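Local coordinates for nickel-dependent hydrogenase large subunit (Allochromatium vinosum, PDB 3MYR), which carries the nickel-iron active centre of a heterodimeric hydrogenase that catalyses hydrogen oxidation, passing the reducing equivalents to an acceptor, at residues R51-F56 and I70-A75; R341-H344 and G348-N351. All blocks are in the same frame, centred on the assembly; numbering follows the deposited sequence.

Contact 1 (R51-F56 and I70-A75); sequences RDAWAF and IASVRA
Trp54 lies against Ser72 and Val73 where helix 53-58 passes helix 67-80, and the CA atoms of Trp54 and Ser72 are 4.9 Å apart. Starting at its root, Trp54 CB meets Ser72 CB at 3.7 Å and Val73 CG1 at 3.8 Å. With chi1 at 70°, Trp54 CG sits between its own backbone N and carbonyl carbon, which swings the indole past Val73. Trp54 CD1 is therefore still 3.9 Å from Val73 CG1, an oblique approach to the five-membered part of the ring. Beyond CD1 the ring leaves helix 67-80. Its NE1 is hydrogen-bonded to Tyr262 OH of the small subunit HydA, and His245 of that subunit meets the ring edge-to-face. There the Trp54 side chain is about 8 Å from the bound Fe3-S4 cluster.

Ser72 fills the gap between the helices. Its CB touches Trp54 CA at 3.5 Å, while its hydroxyl, turned away from its own backbone N (chi1 -174°), reaches over the backbone of Ala53 and Trp54. Ser72 OG comes within 3.1 Å of Trp54 N, yet the angle is too poor for a hydrogen bond; it also rests 3.5 Å from Ala53 CB. The hydroxyl's hydrogen bond is instead with Tyr504 OH of strand 500-507. The chemistry across this buried interface is thus van der Waals contact of a serine CB and hydroxyl and a valine methyl with the root of a tryptophan side chain, the polar ends of Ser72 and Trp54 being satisfied by a strand and by the partner subunit respectively.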
loop_
_atom_site.group_PDB
_atom_site.type_symbol
_atom_site.label_atom_id
_atom_site.label_comp_id
_atom_site.label_asym_id
_atom_site.label_seq_id
_atom_site.Cartn_x
_atom_site.Cartn_y
_atom_site.Cartn_z
ATOM N N ARG B 51 -5.884 -21.739 -3.684
ATOM C CA ARG B 51 -5.239 -21.154 -4.887
ATOM C C ARG B 51 -5.786 -19.730 -5.114
ATOM O O ARG B 51 -5.122 -18.953 -5.791
ATOM C CB ARG B 51 -5.453 -22.018 -6.125
ATOM C CG ARG B 51 -4.697 -23.370 -5.952
ATOM C CD ARG B 51 -5.130 -24.297 -7.049
ATOM N NE ARG B 51 -6.560 -24.532 -7.016
ATOM C CZ ARG B 51 -7.265 -25.065 -8.024
ATOM N NH1 ARG B 51 -6.651 -25.527 -9.116
ATOM N NH2 ARG B 51 -8.573 -25.245 -7.884
ATOM N N ASP B 52 -7.007 -19.443 -4.637
ATOM C CA ASP B 52 -7.609 -18.078 -4.833
ATOM C C ASP B 52 -7.153 -17.080 -3.746
ATOM O O ASP B 52 -7.411 -15.882 -3.895
ATOM C CB ASP B 52 -9.153 -18.111 -4.700
ATOM C CG ASP B 52 -9.869 -18.926 -5.801
ATOM O OD1 ASP B 52 -9.187 -19.523 -6.644
ATOM O OD2 ASP B 52 -11.142 -18.970 -5.788
ATOM N N ALA B 53 -6.645 -17.564 -2.598
ATOM C CA ALA B 53 -6.384 -16.674 -1.471
ATOM C C ALA B 53 -5.583 -15.402 -1.882
ATOM O O ALA B 53 -5.920 -14.301 -1.451
ATOM C CB ALA B 53 -5.707 -17.422 -0.316
ATOM N N TRP B 54 -4.567 -15.553 -2.723
ATOM C CA TRP B 54 -3.680 -14.457 -3.014
ATOM C C TRP B 54 -4.461 -13.272 -3.527
ATOM O O TRP B 54 -4.081 -12.133 -3.229
ATOM C CB TRP B 54 -2.535 -14.785 -3.965
ATOM C CG TRP B 54 -3.053 -15.021 -5.358
ATOM C CD1 TRP B 54 -3.391 -16.244 -5.915
ATOM C CD2 TRP B 54 -3.326 -14.046 -6.368
ATOM N NE1 TRP B 54 -3.863 -16.073 -7.176
ATOM C CE2 TRP B 54 -3.842 -14.752 -7.497
ATOM C CE3 TRP B 54 -3.258 -12.630 -6.416
ATOM C CZ2 TRP B 54 -4.257 -14.099 -8.694
ATOM C CZ3 TRP B 54 -3.681 -11.970 -7.628
ATOM C CH2 TRP B 54 -4.183 -12.704 -8.722
ATOM N N ALA B 55 -5.488 -13.518 -4.344
ATOM C CA ALA B 55 -6.264 -12.418 -4.956
ATOM C C ALA B 55 -7.102 -11.665 -3.934
ATOM O O ALA B 55 -7.207 -10.445 -4.015
ATOM C CB ALA B 55 -7.192 -12.962 -6.059
ATOM N N PHE B 56 -7.657 -12.387 -2.938
ATOM C CA PHE B 56 -8.310 -11.731 -1.778
ATOM C C PHE B 56 -7.319 -10.959 -0.914
ATOM O O PHE B 56 -7.551 -9.785 -0.587
ATOM C CB PHE B 56 -9.024 -12.769 -0.870
ATOM C CG PHE B 56 -10.238 -13.399 -1.488
ATOM C CD1 PHE B 56 -10.109 -14.383 -2.504
ATOM C CD2 PHE B 56 -11.532 -13.018 -1.053
ATOM C CE1 PHE B 56 -11.222 -14.946 -3.110
ATOM C CE2 PHE B 56 -12.709 -13.601 -1.642
ATOM C CZ PHE B 56 -12.560 -14.585 -2.680
ATOM N N ILE B 70 2.333 -12.189 -2.874
ATOM C CA ILE B 70 3.522 -12.993 -2.708
ATOM C C ILE B 70 3.491 -13.856 -1.419
ATOM O O ILE B 70 3.775 -15.053 -1.466
ATOM C CB ILE B 70 4.802 -12.080 -2.797
ATOM C CG1 ILE B 70 5.061 -11.880 -4.303
ATOM C CG2 ILE B 70 6.029 -12.828 -2.158
ATOM C CD1 ILE B 70 5.974 -10.899 -4.542
ATOM N N ALA B 71 3.153 -13.255 -0.277
ATOM C CA ALA B 71 3.117 -14.009 0.980
ATOM C C ALA B 71 2.074 -15.148 0.887
ATOM O O ALA B 71 2.310 -16.263 1.371
ATOM C CB ALA B 71 2.750 -13.065 2.135
ATOM N N SER B 72 0.941 -14.859 0.226
ATOM C CA SER B 72 -0.112 -15.838 0.071
ATOM C C SER B 72 0.299 -17.035 -0.762
ATOM O O SER B 72 0.116 -18.176 -0.336
ATOM C CB SER B 72 -1.390 -15.217 -0.523
ATOM O OG SER B 72 -2.416 -16.178 -0.515
ATOM N N VAL B 73 0.892 -16.821 -1.934
ATOM C CA VAL B 73 1.206 -17.998 -2.817
ATOM C C VAL B 73 2.369 -18.731 -2.124
ATOM O O VAL B 73 2.468 -19.960 -2.210
ATOM C CB VAL B 73 1.601 -17.596 -4.285
ATOM C CG1 VAL B 73 0.375 -16.996 -5.050
ATOM C CG2 VAL B 73 2.729 -16.585 -4.264
ATOM N N ARG B 74 3.262 -18.005 -1.460
ATOM C CA ARG B 74 4.348 -18.675 -0.692
ATOM C C ARG B 74 3.785 -19.537 0.467
ATOM O O ARG B 74 4.368 -20.581 0.795
ATOM C CB ARG B 74 5.311 -17.668 -0.073
ATOM C CG ARG B 74 6.324 -17.102 -1.065
ATOM C CD ARG B 74 7.232 -16.054 -0.421
ATOM N NE ARG B 74 8.216 -15.514 -1.381
ATOM C CZ ARG B 74 9.077 -14.537 -1.102
ATOM N NH1 ARG B 74 9.062 -13.981 0.093
ATOM N NH2 ARG B 74 9.927 -14.075 -2.033
ATOM N N ALA B 75 2.663 -19.096 1.074
ATOM C CA ALA B 75 2.071 -19.854 2.189
ATOM C C ALA B 75 1.543 -21.158 1.652
ATOM O O ALA B 75 1.754 -22.238 2.270
ATOM C CB ALA B 75 0.880 -19.035 2.868
#

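Contact 2 (R341-H344 and G348-N351)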
loop_
_atom_site.group_PDB
_atom_site.type_symbol
_atom_site.label_atom_id
_atom_site.label_comp_id
_atom_site.label_asym_id
_atom_site.label_seq_id
_atom_site.Cartn_x
_atom_site.Cartn_y
_atom_site.Cartn_z
ATOM N N ARG B 341 -4.939 -14.415 26.649
ATOM C CA ARG B 341 -3.991 -15.346 26.058
ATOM C C ARG B 341 -3.453 -14.856 24.727
ATOM O O ARG B 341 -4.113 -14.092 24.032
ATOM C CB ARG B 341 -4.688 -16.661 25.785
ATOM C CG ARG B 341 -5.357 -17.303 27.010
ATOM C CD ARG B 341 -4.376 -17.582 28.109
ATOM N NE ARG B 341 -3.815 -18.922 27.931
ATOM C CZ ARG B 341 -3.078 -19.566 28.848
ATOM N NH1 ARG B 341 -2.619 -20.794 28.587
ATOM N NH2 ARG B 341 -2.789 -18.981 30.022
ATOM N N GLY B 342 -2.247 -15.286 24.363
ATOM C CA GLY B 342 -1.666 -14.922 23.075
ATOM C C GLY B 342 -1.938 -16.112 22.155
ATOM O O GLY B 342 -1.885 -17.247 22.611
ATOM N N LEU B 343 -2.297 -15.888 20.886
ATOM C CA LEU B 343 -2.454 -17.016 19.941
ATOM C C LEU B 343 -1.381 -17.005 18.877
ATOM O O LEU B 343 -1.212 -15.973 18.205
ATOM C CB LEU B 343 -3.835 -16.985 19.270
ATOM C CG LEU B 343 -4.966 -17.385 20.227
ATOM C CD1 LEU B 343 -6.337 -17.166 19.565
ATOM C CD2 LEU B 343 -4.812 -18.881 20.867
ATOM N N HIS B 344 -0.693 -18.138 18.680
ATOM C CA HIS B 344 0.159 -18.323 17.493
ATOM C C HIS B 344 -0.773 -18.334 16.248
ATOM O O HIS B 344 -1.898 -18.804 16.348
ATOM C CB HIS B 344 0.943 -19.670 17.563
ATOM C CG HIS B 344 1.805 -19.908 16.368
ATOM N ND1 HIS B 344 3.084 -19.409 16.271
ATOM C CD2 HIS B 344 1.513 -20.417 15.152
ATOM C CE1 HIS B 344 3.572 -19.677 15.075
ATOM N NE2 HIS B 344 2.633 -20.266 14.372
ATOM N N GLY B 348 -4.873 -18.734 15.222
ATOM C CA GLY B 348 -5.367 -17.346 15.367
ATOM C C GLY B 348 -6.864 -17.343 15.315
ATOM O O GLY B 348 -7.460 -18.229 14.707
ATOM N N GLN B 349 -7.473 -16.293 15.854
ATOM C CA GLN B 349 -8.937 -16.170 15.790
ATOM C C GLN B 349 -9.233 -14.713 15.529
ATOM O O GLN B 349 -8.507 -13.841 16.071
ATOM C CB GLN B 349 -9.579 -16.533 17.156
ATOM C CG GLN B 349 -9.430 -17.981 17.574
ATOM C CD GLN B 349 -10.074 -18.240 18.957
ATOM O OE1 GLN B 349 -11.018 -17.547 19.375
ATOM N NE2 GLN B 349 -9.585 -19.262 19.645
ATOM N N THR B 350 -10.281 -14.453 14.731
ATOM C CA THR B 350 -10.615 -13.083 14.319
ATOM C C THR B 350 -12.130 -12.939 14.525
ATOM O O THR B 350 -12.920 -13.165 13.594
ATOM C CB THR B 350 -10.150 -12.770 12.846
ATOM O OG1 THR B 350 -8.737 -13.028 12.740
ATOM C CG2 THR B 350 -10.358 -11.304 12.517
ATOM N N ASN B 351 -12.514 -12.756 15.795
ATOM C CA ASN B 351 -13.922 -12.583 16.152
ATOM C C ASN B 351 -14.079 -11.116 16.592
ATOM O O ASN B 351 -13.560 -10.733 17.636
ATOM C CB ASN B 351 -14.324 -13.502 17.332
ATOM C CG ASN B 351 -14.002 -14.994 17.062
ATOM O OD1 ASN B 351 -14.435 -15.544 16.060
ATOM N ND2 ASN B 351 -13.233 -15.617 17.935
#
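Leu343 reaches across to Gly348 and Gln349 in the long loop between strands 324-327 and 378-381. Its CA is 5.4 Å from that of Gly348, the nearest backbone approach of the two segments. Leu343 CB points at the other segment and lies 4.2 Å from Gly348 CA. Further out, CG is placed opposite the carbonyl carbon (chi1 -72°) and the branch runs on to CD1 in an extended form (chi2 173°). That methyl does most of the touching: Leu343 CD1 is 3.8 Å from Gln349 CG. Leu343 CD1 keeps nearly the same spacing from Gln349 NE2, 3.9 Å, further along the extended glutamine. The polar end of Gln349 finds its bond elsewhere, NE2 pairing with Ser336 OG, while Leu343 also packs on Tyr335 and Val337.

At His344 the CB points away from the second segment and only the backbone takes part. His344 O stands 3.2 Å from Gly348 N, four residues on, but the angle is poor and no hydrogen bond results. The imidazole meets the ring of Trp493 with planes at about 90°.

Beside this contact, Thr350 OG1 is hydrogen-bonded to OE1 of Glu42, a ligand of the magnesium ion, so Thr350 lies in the second shell of that site. Within the contact itself no hydrogen bond joins the segments. Cohesion comes from one leucine methyl laid along the length of the glutamine side chain, with the leucine CB over the glycine. The directional bonds, such as the backbone bonding of Leu343 with Glu326 and that of Gln349 NE2 to Ser336 OG, run elsewhere in the chain.

From the N terminus, contact 1 comes first: it brings helix 53-58 back against helix 67-80 and closes the 13 residues between its segments, a stretch that includes Cys61, Cys64 and His68 of the nickel-iron pocket. Far later, contact 2 closes a much tighter turn of three residues within the loop between strands 324-327 and 378-381. The two closures follow in series, neither nested nor crossed. The centres of contact 1 and contact 2 are about 21 Å apart and their nearest atoms about 12 Å apart. Strand 500-507 is a common neighbour, Tyr504 bonding to residues 70-75 and Asn503 to residues 348-351. Contact 1 also borders the small subunit; no other protein chain touches contact 2.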